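Local coordinates for mandelate racemase/muconate lactonizing protein (Alicyclobacillus acidocaldarius LAA1, PDB 3QLD) that belongs to the mandelate racemase/muconate lactonizing group of the enolase superfamily, with a TIM-barrel-like C-terminal domain, its own function being unassigned, at residues E139-E148 with F165-R176. Numbering follows the deposited sequence.
Sequences EVSATLGMSE and FRRVKLKIAPGR
A142 and K169 join two neighbouring parallel strands, 141-144 and 167-171. K169 N donates to A142 O at 2.8 Å, and L144 N donates to K169 O at 2.9 Å. A142 N to R167 O and K171 N to L144 O continue the pattern on either side. The axes of strands 141-144 and 167-171 differ by 23° in direction.

One face of the sheet carries A142, L144, V168 and L170, and helix 150-162 packs on A142 and L144. The methyl CB of A142 sits over one face of the F165 ring, 3.8 Å from the ring centroid, in a CH-pi contact. V140 CG1 comes to the edge of the same ring. L144 and L170 lie side by side, with L144 CD1 3.9 Å from L170 CD2.

S141, R167, T143 and K169 occupy the other face. The side chain of R167 can be followed outward. R167 CB lies 3.4 Å from S141 OG. CG and CD pass the same oxygen at longer range. CG is anti to the backbone N (chi1 -166°), and a bend at chi3 brings the edge of the guanidinium, with NE leading, back to S141 OG. R167 NE gives S141 OG a weak hydrogen bond of 3.0 Å. R167 NH2 lies 3.3 Å from S141 CB and forms a salt bridge with D323, while NH1 bonds Q218. Together these partners probably hold the guanidinium in place. K169 NZ also pairs with D323, and with E221.

Beyond the strands, the R176 guanidinium is sandwiched. CE of M146, a selenomethionine, lies over the centre of one face. E148 OE2 lies toward the rim of the opposite face; this salt bridge is one of charges alone, and tentative, as E148 is poorly ordered.

The arrangement is the beta-alpha-beta crossover 137-144, 150-162, 167-171, which opens the parallel barrel sheet of the enolase-type C-terminal domain.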
ATOM      1  N   GLU A 139      16.633 -14.256 -22.820  1.00 31.52           N
ATOM      2  CA  GLU A 139      16.350 -15.648 -22.553  1.00 31.57           C
ATOM      3  C   GLU A 139      15.196 -15.761 -21.561  1.00 32.33           C
ATOM      4  O   GLU A 139      15.006 -14.848 -20.779  1.00 32.35           O
ATOM      5  CB  GLU A 139      17.498 -16.347 -21.887  1.00 32.92           C
ATOM      6  CG  GLU A 139      18.893 -16.055 -22.395  1.00 41.53           C
ATOM      7  CD  GLU A 139      19.900 -16.870 -21.582  1.00 46.87           C
ATOM      8  OE1 GLU A 139      20.153 -16.521 -20.394  1.00 50.80           O
ATOM      9  OE2 GLU A 139      20.405 -17.869 -22.121  1.00 49.46           O
ATOM     10  N   VAL A 140      14.527 -16.915 -21.537  1.00 31.18           N
ATOM     11  CA  VAL A 140      13.212 -17.072 -20.902  1.00 32.38           C
ATOM     12  C   VAL A 140      13.343 -18.226 -19.913  1.00 32.03           C
ATOM     13  O   VAL A 140      13.962 -19.221 -20.259  1.00 32.86           O
ATOM     14  CB  VAL A 140      12.127 -17.413 -21.975  1.00 31.88           C
ATOM     15  CG1 VAL A 140      10.815 -17.726 -21.280  1.00 33.15           C
ATOM     16  CG2 VAL A 140      11.971 -16.274 -22.977  1.00 32.99           C
ATOM     17  N   SER A 141      12.808 -18.082 -18.688  1.00 29.99           N
ATOM     18  CA  SER A 141      12.760 -19.163 -17.675  1.00 29.86           C
ATOM     19  C   SER A 141      11.426 -19.893 -17.599  1.00 30.36           C
ATOM     20  O   SER A 141      10.406 -19.320 -17.934  1.00 29.36           O
ATOM     21  CB  SER A 141      13.023 -18.491 -16.274  1.00 30.16           C
ATOM     22  OG  SER A 141      12.972 -19.421 -15.161  1.00 29.71           O
ATOM     23  N   ALA A 142      11.410 -21.107 -17.058  1.00 30.96           N
ATOM     24  CA  ALA A 142      10.186 -21.806 -16.751  1.00 33.02           C
ATOM     25  C   ALA A 142       9.982 -22.062 -15.242  1.00 32.93           C
ATOM     26  O   ALA A 142      10.864 -22.594 -14.549  1.00 32.63           O
ATOM     27  CB  ALA A 142      10.139 -23.199 -17.537  1.00 34.21           C
ATOM     28  N   THR A 143       8.803 -21.694 -14.727  1.00 33.28           N
ATOM     29  CA  THR A 143       8.455 -21.965 -13.326  1.00 33.18           C
ATOM     30  C   THR A 143       7.770 -23.307 -13.179  1.00 33.22           C
ATOM     31  O   THR A 143       6.813 -23.609 -13.907  1.00 32.09           O
ATOM     32  CB  THR A 143       7.521 -20.866 -12.795  1.00 33.75           C
ATOM     33  OG1 THR A 143       8.135 -19.610 -13.090  1.00 34.00           O
ATOM     34  CG2 THR A 143       7.294 -21.020 -11.270  1.00 36.15           C
ATOM     35  N   LEU A 144       8.281 -24.135 -12.278  1.00 33.08           N
ATOM     36  CA  LEU A 144       7.729 -25.472 -12.055  1.00 35.16           C
ATOM     37  C   LEU A 144       7.138 -25.550 -10.649  1.00 37.05           C
ATOM     38  O   LEU A 144       7.823 -25.185  -9.649  1.00 36.18           O
ATOM     39  CB  LEU A 144       8.790 -26.561 -12.255  1.00 35.31           C
ATOM     40  CG  LEU A 144       9.729 -26.565 -13.478  1.00 37.50           C
ATOM     41  CD1 LEU A 144      10.539 -27.793 -13.428  1.00 39.45           C
ATOM     42  CD2 LEU A 144       8.967 -26.474 -14.820  1.00 40.30           C
ATOM     43  N   GLY A 145       5.873 -26.000 -10.572  1.00 38.12           N
ATOM     44  CA  GLY A 145       5.152 -26.087  -9.288  1.00 39.06           C
ATOM     45  C   GLY A 145       5.751 -27.174  -8.427  1.00 40.44           C
ATOM     46  O   GLY A 145       6.485 -28.015  -8.931  1.00 40.13           O
HETATM   47  N   MSE A 146       5.459 -27.206  -7.133  1.00 43.25           N
HETATM   48  CA  MSE A 146       5.977 -28.345  -6.368  1.00 47.64           C
HETATM   49  C   MSE A 146       5.022 -29.544  -6.352  1.00 49.85           C
HETATM   50  O   MSE A 146       3.791 -29.371  -6.329  1.00 50.64           O
HETATM   51  CB  MSE A 146       6.407 -27.954  -4.940  1.00 48.33           C
HETATM   52  CG  MSE A 146       5.352 -27.436  -4.025  1.00 50.03           C
HETATM   53 SE   MSE A 146       6.209 -26.626  -2.422  1.00 57.88          SE
HETATM   54  CE  MSE A 146       4.854 -27.061  -1.058  1.00 56.04           C
ATOM     55  N   SER A 147       5.580 -30.751  -6.358  1.00 51.74           N
ATOM     56  CA  SER A 147       4.762 -31.967  -6.108  1.00 53.86           C
ATOM     57  C   SER A 147       5.382 -32.866  -5.052  1.00 54.79           C
ATOM     58  O   SER A 147       6.604 -32.924  -4.903  1.00 54.96           O
ATOM     59  CB  SER A 147       4.536 -32.772  -7.389  1.00 53.55           C
ATOM     60  OG  SER A 147       5.690 -32.703  -8.187  1.00 54.11           O
ATOM     61  N   GLU A 148       4.532 -33.585  -4.323  1.00 56.51           N
ATOM     62  CA  GLU A 148       5.030 -34.527  -3.325  1.00 57.57           C
ATOM     63  C   GLU A 148       5.629 -35.756  -4.022  1.00 57.26           C
ATOM     64  O   GLU A 148       6.289 -36.578  -3.376  1.00 57.19           O
ATOM     65  CB  GLU A 148       3.939 -34.881  -2.300  1.00 58.69           C
ATOM     66  CG  GLU A 148       4.454 -34.890  -0.852  1.00 61.06           C
ATOM     67  CD  GLU A 148       3.632 -33.982   0.073  1.00 65.00           C
ATOM     68  OE1 GLU A 148       3.767 -34.109   1.309  1.00 66.38           O
ATOM     69  OE2 GLU A 148       2.862 -33.130  -0.430  1.00 66.50           O
ATOM     70  N   PHE A 165      13.979 -23.741 -22.584  1.00 35.40           N
ATOM     71  CA  PHE A 165      13.948 -22.679 -21.541  1.00 35.24           C
ATOM     72  C   PHE A 165      15.306 -22.674 -20.894  1.00 34.89           C
ATOM     73  O   PHE A 165      15.833 -23.748 -20.587  1.00 36.16           O
ATOM     74  CB  PHE A 165      12.938 -23.018 -20.462  1.00 34.72           C
ATOM     75  CG  PHE A 165      11.520 -22.798 -20.867  1.00 37.98           C
ATOM     76  CD1 PHE A 165      10.957 -21.513 -20.831  1.00 34.84           C
ATOM     77  CD2 PHE A 165      10.728 -23.882 -21.266  1.00 39.05           C
ATOM     78  CE1 PHE A 165       9.617 -21.319 -21.235  1.00 39.44           C
ATOM     79  CE2 PHE A 165       9.386 -23.685 -21.643  1.00 44.27           C
ATOM     80  CZ  PHE A 165       8.838 -22.372 -21.613  1.00 41.02           C
ATOM     81  N   ARG A 166      15.836 -21.493 -20.627  1.00 34.97           N
ATOM     82  CA  ARG A 166      17.241 -21.344 -20.271  1.00 35.36           C
ATOM     83  C   ARG A 166      17.425 -21.260 -18.744  1.00 34.45           C
ATOM     84  O   ARG A 166      18.547 -21.126 -18.230  1.00 34.12           O
ATOM     85  CB  ARG A 166      17.822 -20.129 -20.984  1.00 36.00           C
ATOM     86  CG  ARG A 166      17.857 -20.320 -22.545  1.00 42.04           C
ATOM     87  CD  ARG A 166      18.768 -21.518 -22.980  1.00 48.98           C
ATOM     88  NE  ARG A 166      19.147 -21.353 -24.400  1.00 57.77           N
ATOM     89  CZ  ARG A 166      19.759 -20.267 -24.889  1.00 59.31           C
ATOM     90  NH1 ARG A 166      20.080 -19.269 -24.083  1.00 61.69           N
ATOM     91  NH2 ARG A 166      20.060 -20.161 -26.178  1.00 60.76           N
ATOM     92  N   ARG A 167      16.308 -21.361 -18.028  1.00 34.43           N
ATOM     93  CA  ARG A 167      16.329 -21.398 -16.543  1.00 32.55           C
ATOM     94  C   ARG A 167      15.172 -22.206 -16.105  1.00 31.27           C
ATOM     95  O   ARG A 167      14.090 -22.139 -16.736  1.00 31.14           O
ATOM     96  CB  ARG A 167      16.221 -19.993 -15.965  1.00 32.40           C
ATOM     97  CG  ARG A 167      16.571 -19.894 -14.451  1.00 32.45           C
ATOM     98  CD  ARG A 167      16.564 -18.463 -13.889  1.00 31.29           C
ATOM     99  NE  ARG A 167      15.224 -17.856 -14.005  1.00 30.63           N
ATOM    100  CZ  ARG A 167      15.048 -16.537 -14.072  1.00 31.41           C
ATOM    101  NH1 ARG A 167      16.078 -15.726 -13.935  1.00 28.56           N
ATOM    102  NH2 ARG A 167      13.833 -16.007 -14.205  1.00 31.93           N
ATOM    103  N   VAL A 168      15.325 -22.939 -15.010  1.00 28.25           N
ATOM    104  CA  VAL A 168      14.106 -23.373 -14.336  1.00 29.07           C
ATOM    105  C   VAL A 168      14.011 -22.733 -12.946  1.00 29.15           C
ATOM    106  O   VAL A 168      15.049 -22.632 -12.248  1.00 26.79           O
ATOM    107  CB  VAL A 168      13.954 -24.933 -14.185  1.00 28.95           C
ATOM    108  CG1 VAL A 168      13.762 -25.591 -15.584  1.00 30.96           C
ATOM    109  CG2 VAL A 168      15.112 -25.559 -13.380  1.00 27.35           C
ATOM    110  N   LYS A 169      12.784 -22.376 -12.528  1.00 27.66           N
ATOM    111  CA  LYS A 169      12.570 -21.836 -11.141  1.00 26.50           C
ATOM    112  C   LYS A 169      11.627 -22.779 -10.434  1.00 27.77           C
ATOM    113  O   LYS A 169      10.444 -22.957 -10.825  1.00 27.65           O
ATOM    114  CB  LYS A 169      12.038 -20.393 -11.161  1.00 27.83           C
ATOM    115  CG  LYS A 169      11.807 -19.752  -9.739  1.00 26.92           C
ATOM    116  CD  LYS A 169      11.620 -18.249  -9.827  1.00 30.52           C
ATOM    117  CE  LYS A 169      10.507 -17.826 -10.812  1.00 36.31           C
ATOM    118  NZ  LYS A 169       9.710 -16.612 -10.378  1.00 36.70           N
ATOM    119  N   LEU A 170      12.140 -23.437  -9.415  1.00 26.63           N
ATOM    120  CA  LEU A 170      11.419 -24.397  -8.684  1.00 27.02           C
ATOM    121  C   LEU A 170      10.700 -23.790  -7.466  1.00 28.40           C
ATOM    122  O   LEU A 170      11.330 -23.116  -6.641  1.00 26.18           O
ATOM    123  CB  LEU A 170      12.401 -25.408  -8.116  1.00 28.15           C
ATOM    124  CG  LEU A 170      13.351 -26.052  -9.132  1.00 32.64           C
ATOM    125  CD1 LEU A 170      13.921 -27.241  -8.378  1.00 31.90           C
ATOM    126  CD2 LEU A 170      12.485 -26.545 -10.317  1.00 35.35           C
ATOM    127  N   LYS A 171       9.408 -24.114  -7.308  1.00 26.71           N
ATOM    128  CA  LYS A 171       8.694 -23.736  -6.079  1.00 28.17           C
ATOM    129  C   LYS A 171       9.165 -24.618  -4.963  1.00 28.14           C
ATOM    130  O   LYS A 171       9.288 -25.827  -5.135  1.00 30.18           O
ATOM    131  CB  LYS A 171       7.174 -23.859  -6.285  1.00 28.55           C
ATOM    132  CG  LYS A 171       6.663 -22.875  -7.297  1.00 32.76           C
ATOM    133  CD  LYS A 171       6.508 -21.458  -6.690  1.00 39.65           C
ATOM    134  CE  LYS A 171       6.176 -20.425  -7.787  1.00 43.46           C
ATOM    135  NZ  LYS A 171       5.246 -19.363  -7.284  1.00 44.07           N
ATOM    136  N   ILE A 172       9.529 -24.010  -3.830  1.00 26.64           N
ATOM    137  CA  ILE A 172      10.002 -24.739  -2.705  1.00 24.78           C
ATOM    138  C   ILE A 172       9.320 -24.285  -1.385  1.00 27.46           C
ATOM    139  O   ILE A 172       8.758 -23.173  -1.325  1.00 25.71           O
ATOM    140  CB  ILE A 172      11.538 -24.613  -2.529  1.00 26.74           C
ATOM    141  CG1 ILE A 172      11.938 -23.147  -2.267  1.00 23.35           C
ATOM    142  CG2 ILE A 172      12.238 -25.281  -3.751  1.00 24.21           C
ATOM    143  CD1 ILE A 172      13.364 -23.037  -1.627  1.00 21.97           C
ATOM    144  N   ALA A 173       9.307 -25.195  -0.409  1.00 27.63           N
ATOM    145  CA  ALA A 173       8.791 -24.930   0.923  1.00 29.00           C
ATOM    146  C   ALA A 173       9.468 -25.846   1.889  1.00 30.90           C
ATOM    147  O   ALA A 173      10.106 -26.818   1.477  1.00 32.75           O
ATOM    148  CB  ALA A 173       7.239 -25.080   0.977  1.00 29.48           C
ATOM    149  N   PRO A 174       9.381 -25.538   3.191  1.00 32.90           N
ATOM    150  CA  PRO A 174      10.070 -26.358   4.176  1.00 35.26           C
ATOM    151  C   PRO A 174       9.617 -27.817   4.051  1.00 37.67           C
ATOM    152  O   PRO A 174       8.429 -28.066   4.004  1.00 37.74           O
ATOM    153  CB  PRO A 174       9.613 -25.746   5.499  1.00 36.12           C
ATOM    154  CG  PRO A 174       9.293 -24.275   5.126  1.00 32.51           C
ATOM    155  CD  PRO A 174       8.649 -24.406   3.806  1.00 33.09           C
ATOM    156  N   GLY A 175      10.566 -28.749   3.927  1.00 39.37           N
ATOM    157  CA  GLY A 175      10.237 -30.173   3.849  1.00 39.34           C
ATOM    158  C   GLY A 175      10.164 -30.657   2.426  1.00 39.40           C
ATOM    159  O   GLY A 175      10.136 -31.881   2.179  1.00 40.24           O
ATOM    160  N   ARG A 176      10.084 -29.716   1.483  1.00 38.25           N
ATOM    161  CA  ARG A 176      10.028 -30.031   0.047  1.00 37.66           C
ATOM    162  C   ARG A 176      10.902 -28.993  -0.618  1.00 35.61           C
ATOM    163  O   ARG A 176      10.438 -28.113  -1.307  1.00 33.46           O
ATOM    164  CB  ARG A 176       8.589 -29.988  -0.466  1.00 39.72           C
ATOM    165  CG  ARG A 176       7.514 -30.003   0.681  1.00 43.97           C
ATOM    166  CD  ARG A 176       6.182 -30.746   0.394  1.00 52.93           C
ATOM    167  NE  ARG A 176       5.738 -30.675  -1.005  1.00 59.79           N
ATOM    168  CZ  ARG A 176       4.515 -30.336  -1.414  1.00 63.67           C
ATOM    169  NH1 ARG A 176       4.238 -30.317  -2.720  1.00 63.86           N
ATOM    170  NH2 ARG A 176       3.558 -30.026  -0.528  1.00 66.65           N
TER
HETATM  171  O   HOH W   1       9.195 -27.479  -7.759  1.00 39.57           O